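Local coordinates for protein Fdc1 (Candida dubliniensis, PDB 4ZAD) that probably catalyses the reversible decarboxylation of ferulic, p-coumaric and cinnamic acids to their vinyl derivatives, using prenylated FMN and manganese, at residues 342-352 against 392-403. Numbering follows the deposited sequence.
Sequences TKYLISQHPVL and LVGDFLFRSKEC
Phe396 and His349 meet in a T-shaped (edge-to-face) aromatic pair that joins the loop following helix 334-347 to the C-terminal part of helix 386-399, in the C-terminal domain of this UbiD-type enzyme. The edge of the imidazole points at the phenyl face, His349 CD2 standing 3.6 Å from both Phe396 CD1 and Phe396 CE1, with ring centroids 4.6 Å apart and planes at 65°. With CG anti to the backbone N (chi1 -175°), the Phe396 ring reaches across toward the turn that follows helix 334-347. Its opposite face is covered by Cys403 SG, off-centre toward the rim, so the ring is sandwiched between imidazole and sulfur.

Two weak backbone bonds help orient the imidazole. His349 ND1 caps the start of the next helix by accepting from Val351 N and Leu352 N, the second nearly straight at 175°. Leu352 CD2 lies over the centre of one imidazole face.

Apolar side chains close the rest of the seam. Leu392 CD2 packs against Leu352 CD1 at 3.7 Å and also touches Val351 CG1, while Leu352 CD2 sits 3.8 Å from Phe396 CD2. Ile346 CG1 approaches the phenyl edge, and one turn earlier Thr342 CG2 meets Leu397 CD2 at 3.5 Å, the two side chains nearly perpendicular. Val393 and Leu397 also rest on strand 412-417, and Ile346 on strand 356-360.

Past helix 386-399 the chain turns so that Glu402 and Cys403 meet Leu345. Ser400 OG accepts from Cys403 N at 3.1 Å in an ST motif within that turn. Cys403 lies close in sequence to Lys405, which binds the prenylated FMN. Leu345 CD1 fits into this bend, touching Cys403 SG and lying 3.4 Å from Glu402 O.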
ATOM      1  N   THR A 342      15.692  -6.150 -15.581  1.00 24.10           N
ATOM      2  CA  THR A 342      14.530  -6.656 -16.278  1.00 23.65           C
ATOM      3  C   THR A 342      14.078  -5.667 -17.374  1.00 25.30           C
ATOM      4  O   THR A 342      13.559  -6.067 -18.439  1.00 24.09           O
ATOM      5  CB  THR A 342      13.401  -6.975 -15.323  1.00 23.65           C
ATOM      6  OG1 THR A 342      13.893  -7.814 -14.264  1.00 19.79           O
ATOM      7  CG2 THR A 342      12.264  -7.685 -16.066  1.00 20.58           C
ATOM      8  N   LYS A 343      14.308  -4.376 -17.128  1.00 26.08           N
ATOM      9  CA  LYS A 343      13.996  -3.361 -18.138  1.00 26.78           C
ATOM     10  C   LYS A 343      14.925  -3.616 -19.315  1.00 25.97           C
ATOM     11  O   LYS A 343      14.478  -3.702 -20.423  1.00 25.05           O
ATOM     12  CB  LYS A 343      14.217  -1.943 -17.613  1.00 27.22           C
ATOM     13  CG  LYS A 343      13.195  -0.943 -18.032  1.00 30.48           C
ATOM     14  CD  LYS A 343      13.184  -0.584 -19.520  1.00 34.59           C
ATOM     15  CE  LYS A 343      12.657   0.918 -19.730  1.00 38.01           C
ATOM     16  NZ  LYS A 343      13.345   1.981 -18.815  1.00 38.41           N
ATOM     17  N   TYR A 344      16.220  -3.775 -19.053  1.00 25.97           N
ATOM     18  CA  TYR A 344      17.136  -3.999 -20.132  1.00 26.29           C
ATOM     19  C   TYR A 344      16.697  -5.207 -20.943  1.00 26.23           C
ATOM     20  O   TYR A 344      16.436  -5.094 -22.126  1.00 25.91           O
ATOM     21  CB  TYR A 344      18.600  -4.119 -19.698  1.00 26.39           C
ATOM     22  CG  TYR A 344      19.474  -4.359 -20.912  1.00 28.34           C
ATOM     23  CD1 TYR A 344      19.723  -3.333 -21.844  1.00 30.50           C
ATOM     24  CD2 TYR A 344      19.959  -5.624 -21.199  1.00 28.98           C
ATOM     25  CE1 TYR A 344      20.467  -3.577 -23.003  1.00 29.27           C
ATOM     26  CE2 TYR A 344      20.693  -5.868 -22.343  1.00 29.59           C
ATOM     27  CZ  TYR A 344      20.944  -4.854 -23.233  1.00 31.00           C
ATOM     28  OH  TYR A 344      21.699  -5.134 -24.359  1.00 36.49           O
ATOM     29  N   LEU A 345      16.585  -6.356 -20.302  1.00 26.55           N
ATOM     30  CA  LEU A 345      16.224  -7.570 -21.005  1.00 26.69           C
ATOM     31  C   LEU A 345      14.924  -7.456 -21.815  1.00 27.09           C
ATOM     32  O   LEU A 345      14.812  -8.033 -22.885  1.00 27.93           O
ATOM     33  CB  LEU A 345      16.159  -8.737 -20.009  1.00 26.48           C
ATOM     34  CG  LEU A 345      17.521  -9.222 -19.513  1.00 25.53           C
ATOM     35  CD1 LEU A 345      17.399 -10.401 -18.563  1.00 22.85           C
ATOM     36  CD2 LEU A 345      18.341  -9.639 -20.740  1.00 27.14           C
ATOM     37  N   ILE A 346      13.956  -6.691 -21.322  1.00 27.89           N
ATOM     38  CA  ILE A 346      12.620  -6.593 -21.943  1.00 27.87           C
ATOM     39  C   ILE A 346      12.691  -5.772 -23.236  1.00 28.46           C
ATOM     40  O   ILE A 346      12.127  -6.107 -24.263  1.00 29.38           O
ATOM     41  CB  ILE A 346      11.628  -5.965 -20.942  1.00 27.13           C
ATOM     42  CG1 ILE A 346      11.105  -7.026 -19.990  1.00 26.93           C
ATOM     43  CG2 ILE A 346      10.479  -5.366 -21.623  1.00 26.89           C
ATOM     44  CD1 ILE A 346      10.040  -6.522 -18.982  1.00 25.79           C
ATOM     45  N   SER A 347      13.326  -4.634 -23.112  1.00 29.21           N
ATOM     46  CA  SER A 347      13.990  -3.893 -24.180  1.00 29.74           C
ATOM     47  C   SER A 347      14.462  -4.655 -25.405  1.00 29.78           C
ATOM     48  O   SER A 347      14.412  -4.171 -26.505  1.00 29.89           O
ATOM     49  CB  SER A 347      15.229  -3.359 -23.522  1.00 30.03           C
ATOM     50  OG  SER A 347      16.004  -2.591 -24.360  1.00 30.93           O
ATOM     51  N   GLN A 348      15.010  -5.827 -25.189  1.00 30.24           N
ATOM     52  CA  GLN A 348      15.572  -6.602 -26.259  1.00 30.16           C
ATOM     53  C   GLN A 348      14.584  -7.635 -26.748  1.00 29.79           C
ATOM     54  O   GLN A 348      14.917  -8.382 -27.643  1.00 29.54           O
ATOM     55  CB  GLN A 348      16.838  -7.294 -25.769  1.00 30.24           C
ATOM     56  CG  GLN A 348      17.945  -6.342 -25.437  1.00 32.03           C
ATOM     57  CD  GLN A 348      18.503  -5.637 -26.670  1.00 35.33           C
ATOM     58  OE1 GLN A 348      18.391  -4.417 -26.801  1.00 35.15           O
ATOM     59  NE2 GLN A 348      19.101  -6.408 -27.581  1.00 36.79           N
ATOM     60  N   HIS A 349      13.383  -7.682 -26.154  1.00 29.61           N
ATOM     61  CA  HIS A 349      12.341  -8.633 -26.547  1.00 29.16           C
ATOM     62  C   HIS A 349      11.522  -8.037 -27.647  1.00 29.98           C
ATOM     63  O   HIS A 349      10.919  -6.975 -27.444  1.00 29.82           O
ATOM     64  CB  HIS A 349      11.404  -8.951 -25.400  1.00 28.61           C
ATOM     65  CG  HIS A 349      10.623 -10.211 -25.592  1.00 27.70           C
ATOM     66  ND1 HIS A 349       9.447 -10.257 -26.300  1.00 25.13           N
ATOM     67  CD2 HIS A 349      10.854 -11.477 -25.161  1.00 28.92           C
ATOM     68  CE1 HIS A 349       8.981 -11.494 -26.288  1.00 28.71           C
ATOM     69  NE2 HIS A 349       9.816 -12.257 -25.604  1.00 28.24           N
ATOM     70  N   PRO A 350      11.464  -8.722 -28.811  1.00 30.65           N
ATOM     71  CA  PRO A 350      10.825  -8.114 -29.997  1.00 30.52           C
ATOM     72  C   PRO A 350       9.372  -7.672 -29.797  1.00 29.60           C
ATOM     73  O   PRO A 350       8.956  -6.731 -30.434  1.00 29.25           O
ATOM     74  CB  PRO A 350      10.951  -9.198 -31.096  1.00 30.50           C
ATOM     75  CG  PRO A 350      11.321 -10.468 -30.396  1.00 31.25           C
ATOM     76  CD  PRO A 350      12.039 -10.051 -29.111  1.00 31.11           C
ATOM     77  N   VAL A 351       8.628  -8.338 -28.927  1.00 29.09           N
ATOM     78  CA  VAL A 351       7.227  -7.968 -28.655  1.00 28.67           C
ATOM     79  C   VAL A 351       7.093  -7.028 -27.450  1.00 28.46           C
ATOM     80  O   VAL A 351       6.488  -5.945 -27.541  1.00 27.43           O
ATOM     81  CB  VAL A 351       6.383  -9.222 -28.371  1.00 28.59           C
ATOM     82  CG1 VAL A 351       4.988  -8.826 -27.955  1.00 29.62           C
ATOM     83  CG2 VAL A 351       6.349 -10.150 -29.602  1.00 27.69           C
ATOM     84  N   LEU A 352       7.665  -7.477 -26.330  1.00 28.23           N
ATOM     85  CA  LEU A 352       7.587  -6.799 -25.025  1.00 27.80           C
ATOM     86  C   LEU A 352       8.241  -5.404 -25.041  1.00 26.92           C
ATOM     87  O   LEU A 352       7.795  -4.508 -24.344  1.00 25.36           O
ATOM     88  CB  LEU A 352       8.183  -7.717 -23.910  1.00 28.00           C
ATOM     89  CG  LEU A 352       7.224  -8.553 -23.046  1.00 27.97           C
ATOM     90  CD1 LEU A 352       5.989  -8.848 -23.816  1.00 29.64           C
ATOM     91  CD2 LEU A 352       7.824  -9.866 -22.487  1.00 27.65           C
ATOM     92  N   LEU A 392       2.793 -14.931 -22.117  1.00 25.77           N
ATOM     93  CA  LEU A 392       4.042 -14.428 -22.670  1.00 25.76           C
ATOM     94  C   LEU A 392       4.950 -13.805 -21.624  1.00 25.35           C
ATOM     95  O   LEU A 392       6.137 -14.087 -21.623  1.00 25.83           O
ATOM     96  CB  LEU A 392       3.809 -13.366 -23.743  1.00 26.03           C
ATOM     97  CG  LEU A 392       5.071 -13.073 -24.556  1.00 27.04           C
ATOM     98  CD1 LEU A 392       5.444 -14.367 -25.264  1.00 29.23           C
ATOM     99  CD2 LEU A 392       4.881 -11.953 -25.584  1.00 30.86           C
ATOM    100  N   VAL A 393       4.414 -12.910 -20.801  1.00 24.56           N
ATOM    101  CA  VAL A 393       5.211 -12.224 -19.814  1.00 24.17           C
ATOM    102  C   VAL A 393       5.817 -13.265 -18.864  1.00 24.31           C
ATOM    103  O   VAL A 393       7.012 -13.333 -18.701  1.00 24.20           O
ATOM    104  CB  VAL A 393       4.385 -11.118 -19.022  1.00 24.74           C
ATOM    105  CG1 VAL A 393       5.129 -10.643 -17.708  1.00 21.74           C
ATOM    106  CG2 VAL A 393       4.051  -9.923 -19.927  1.00 21.56           C
ATOM    107  N   GLY A 394       5.004 -14.095 -18.260  1.00 24.34           N
ATOM    108  CA  GLY A 394       5.529 -14.999 -17.257  1.00 25.53           C
ATOM    109  C   GLY A 394       6.481 -16.060 -17.783  1.00 26.50           C
ATOM    110  O   GLY A 394       7.406 -16.465 -17.080  1.00 26.79           O
ATOM    111  N   ASP A 395       6.269 -16.534 -19.008  1.00 27.12           N
ATOM    112  CA  ASP A 395       7.197 -17.499 -19.570  1.00 27.88           C
ATOM    113  C   ASP A 395       8.524 -16.786 -19.677  1.00 27.00           C
ATOM    114  O   ASP A 395       9.587 -17.332 -19.316  1.00 26.87           O
ATOM    115  CB  ASP A 395       6.752 -18.013 -20.945  1.00 28.59           C
ATOM    116  CG  ASP A 395       5.773 -19.191 -20.849  1.00 32.42           C
ATOM    117  OD1 ASP A 395       5.572 -19.743 -19.728  1.00 35.26           O
ATOM    118  OD2 ASP A 395       5.196 -19.570 -21.913  1.00 38.71           O
ATOM    119  N   PHE A 396       8.452 -15.542 -20.122  1.00 25.61           N
ATOM    120  CA  PHE A 396       9.659 -14.796 -20.329  1.00 25.56           C
ATOM    121  C   PHE A 396      10.417 -14.469 -19.051  1.00 25.57           C
ATOM    122  O   PHE A 396      11.609 -14.670 -18.993  1.00 25.46           O
ATOM    123  CB  PHE A 396       9.407 -13.523 -21.092  1.00 24.83           C
ATOM    124  CG  PHE A 396      10.667 -12.791 -21.425  1.00 25.95           C
ATOM    125  CD1 PHE A 396      11.657 -13.406 -22.192  1.00 26.21           C
ATOM    126  CD2 PHE A 396      10.886 -11.495 -20.955  1.00 25.47           C
ATOM    127  CE1 PHE A 396      12.856 -12.723 -22.472  1.00 25.85           C
ATOM    128  CE2 PHE A 396      12.046 -10.832 -21.245  1.00 24.98           C
ATOM    129  CZ  PHE A 396      13.034 -11.442 -22.002  1.00 24.94           C
ATOM    130  N   LEU A 397       9.714 -13.934 -18.067  1.00 25.70           N
ATOM    131  CA  LEU A 397      10.302 -13.504 -16.830  1.00 26.05           C
ATOM    132  C   LEU A 397      10.627 -14.681 -15.889  1.00 26.28           C
ATOM    133  O   LEU A 397      11.631 -14.632 -15.188  1.00 26.15           O
ATOM    134  CB  LEU A 397       9.386 -12.492 -16.138  1.00 25.63           C
ATOM    135  CG  LEU A 397       9.193 -11.157 -16.878  1.00 26.85           C
ATOM    136  CD1 LEU A 397       8.365 -10.189 -16.015  1.00 27.33           C
ATOM    137  CD2 LEU A 397      10.506 -10.481 -17.230  1.00 27.45           C
ATOM    138  N   PHE A 398       9.810 -15.734 -15.882  1.00 26.73           N
ATOM    139  CA  PHE A 398      10.037 -16.829 -14.952  1.00 27.22           C
ATOM    140  C   PHE A 398      10.859 -17.984 -15.521  1.00 28.08           C
ATOM    141  O   PHE A 398      11.525 -18.694 -14.755  1.00 26.98           O
ATOM    142  CB  PHE A 398       8.721 -17.395 -14.397  1.00 27.68           C
ATOM    143  CG  PHE A 398       7.881 -16.408 -13.614  1.00 26.22           C
ATOM    144  CD1 PHE A 398       8.460 -15.437 -12.815  1.00 26.97           C
ATOM    145  CD2 PHE A 398       6.501 -16.489 -13.656  1.00 25.11           C
ATOM    146  CE1 PHE A 398       7.674 -14.537 -12.113  1.00 26.27           C
ATOM    147  CE2 PHE A 398       5.716 -15.615 -12.935  1.00 25.21           C
ATOM    148  CZ  PHE A 398       6.302 -14.623 -12.182  1.00 25.26           C
ATOM    149  N   ARG A 399      10.816 -18.180 -16.842  1.00 29.06           N
ATOM    150  CA  ARG A 399      11.394 -19.381 -17.422  1.00 30.10           C
ATOM    151  C   ARG A 399      12.450 -19.175 -18.488  1.00 29.94           C
ATOM    152  O   ARG A 399      13.170 -20.129 -18.828  1.00 30.52           O
ATOM    153  CB  ARG A 399      10.296 -20.245 -18.015  1.00 30.93           C
ATOM    154  CG  ARG A 399       9.240 -20.746 -17.040  1.00 35.04           C
ATOM    155  CD  ARG A 399       8.449 -21.897 -17.688  1.00 40.85           C
ATOM    156  NE  ARG A 399       7.322 -22.311 -16.857  1.00 45.78           N
ATOM    157  CZ  ARG A 399       6.964 -23.571 -16.539  1.00 48.78           C
ATOM    158  NH1 ARG A 399       7.624 -24.659 -16.996  1.00 49.08           N
ATOM    159  NH2 ARG A 399       5.886 -23.731 -15.759  1.00 48.27           N
ATOM    160  N   SER A 400      12.566 -17.975 -19.047  1.00 29.49           N
ATOM    161  CA  SER A 400      13.511 -17.815 -20.133  1.00 29.01           C
ATOM    162  C   SER A 400      14.948 -17.888 -19.629  1.00 29.63           C
ATOM    163  O   SER A 400      15.252 -17.575 -18.460  1.00 28.35           O
ATOM    164  CB  SER A 400      13.280 -16.518 -20.893  1.00 28.92           C
ATOM    165  OG  SER A 400      13.706 -15.387 -20.167  1.00 28.10           O
ATOM    166  N   LYS A 401      15.835 -18.284 -20.540  1.00 30.34           N
ATOM    167  CA  LYS A 401      17.275 -18.267 -20.271  1.00 30.75           C
ATOM    168  C   LYS A 401      17.771 -16.866 -19.981  1.00 29.69           C
ATOM    169  O   LYS A 401      18.849 -16.689 -19.399  1.00 29.28           O
ATOM    170  CB  LYS A 401      18.066 -18.903 -21.429  1.00 31.40           C
ATOM    171  CG  LYS A 401      18.052 -18.165 -22.774  1.00 34.69           C
ATOM    172  CD  LYS A 401      19.347 -18.533 -23.623  1.00 39.37           C
ATOM    173  CE  LYS A 401      19.149 -18.534 -25.188  1.00 40.52           C
ATOM    174  NZ  LYS A 401      18.512 -17.283 -25.812  1.00 40.17           N
ATOM    175  N   GLU A 402      17.006 -15.874 -20.429  1.00 28.92           N
ATOM    176  CA  GLU A 402      17.344 -14.475 -20.147  1.00 28.60           C
ATOM    177  C   GLU A 402      17.078 -14.147 -18.676  1.00 27.78           C
ATOM    178  O   GLU A 402      17.990 -13.685 -17.985  1.00 28.00           O
ATOM    179  CB  GLU A 402      16.565 -13.480 -21.039  1.00 28.32           C
ATOM    180  CG  GLU A 402      17.049 -13.380 -22.490  1.00 27.91           C
ATOM    181  CD  GLU A 402      16.629 -14.560 -23.383  1.00 28.74           C
ATOM    182  OE1 GLU A 402      15.694 -15.329 -23.038  1.00 25.21           O
ATOM    183  OE2 GLU A 402      17.282 -14.725 -24.444  1.00 32.65           O
ATOM    184  N   CYS A 403      15.845 -14.408 -18.218  1.00 26.48           N
ATOM    185  CA  CYS A 403      15.360 -13.937 -16.926  1.00 25.70           C
ATOM    186  C   CYS A 403      15.205 -14.990 -15.793  1.00 25.14           C
ATOM    187  O   CYS A 403      14.845 -14.642 -14.688  1.00 23.84           O
ATOM    188  CB  CYS A 403      14.013 -13.286 -17.149  1.00 25.59           C
ATOM    189  SG  CYS A 403      14.027 -12.059 -18.439  1.00 25.57           S
TER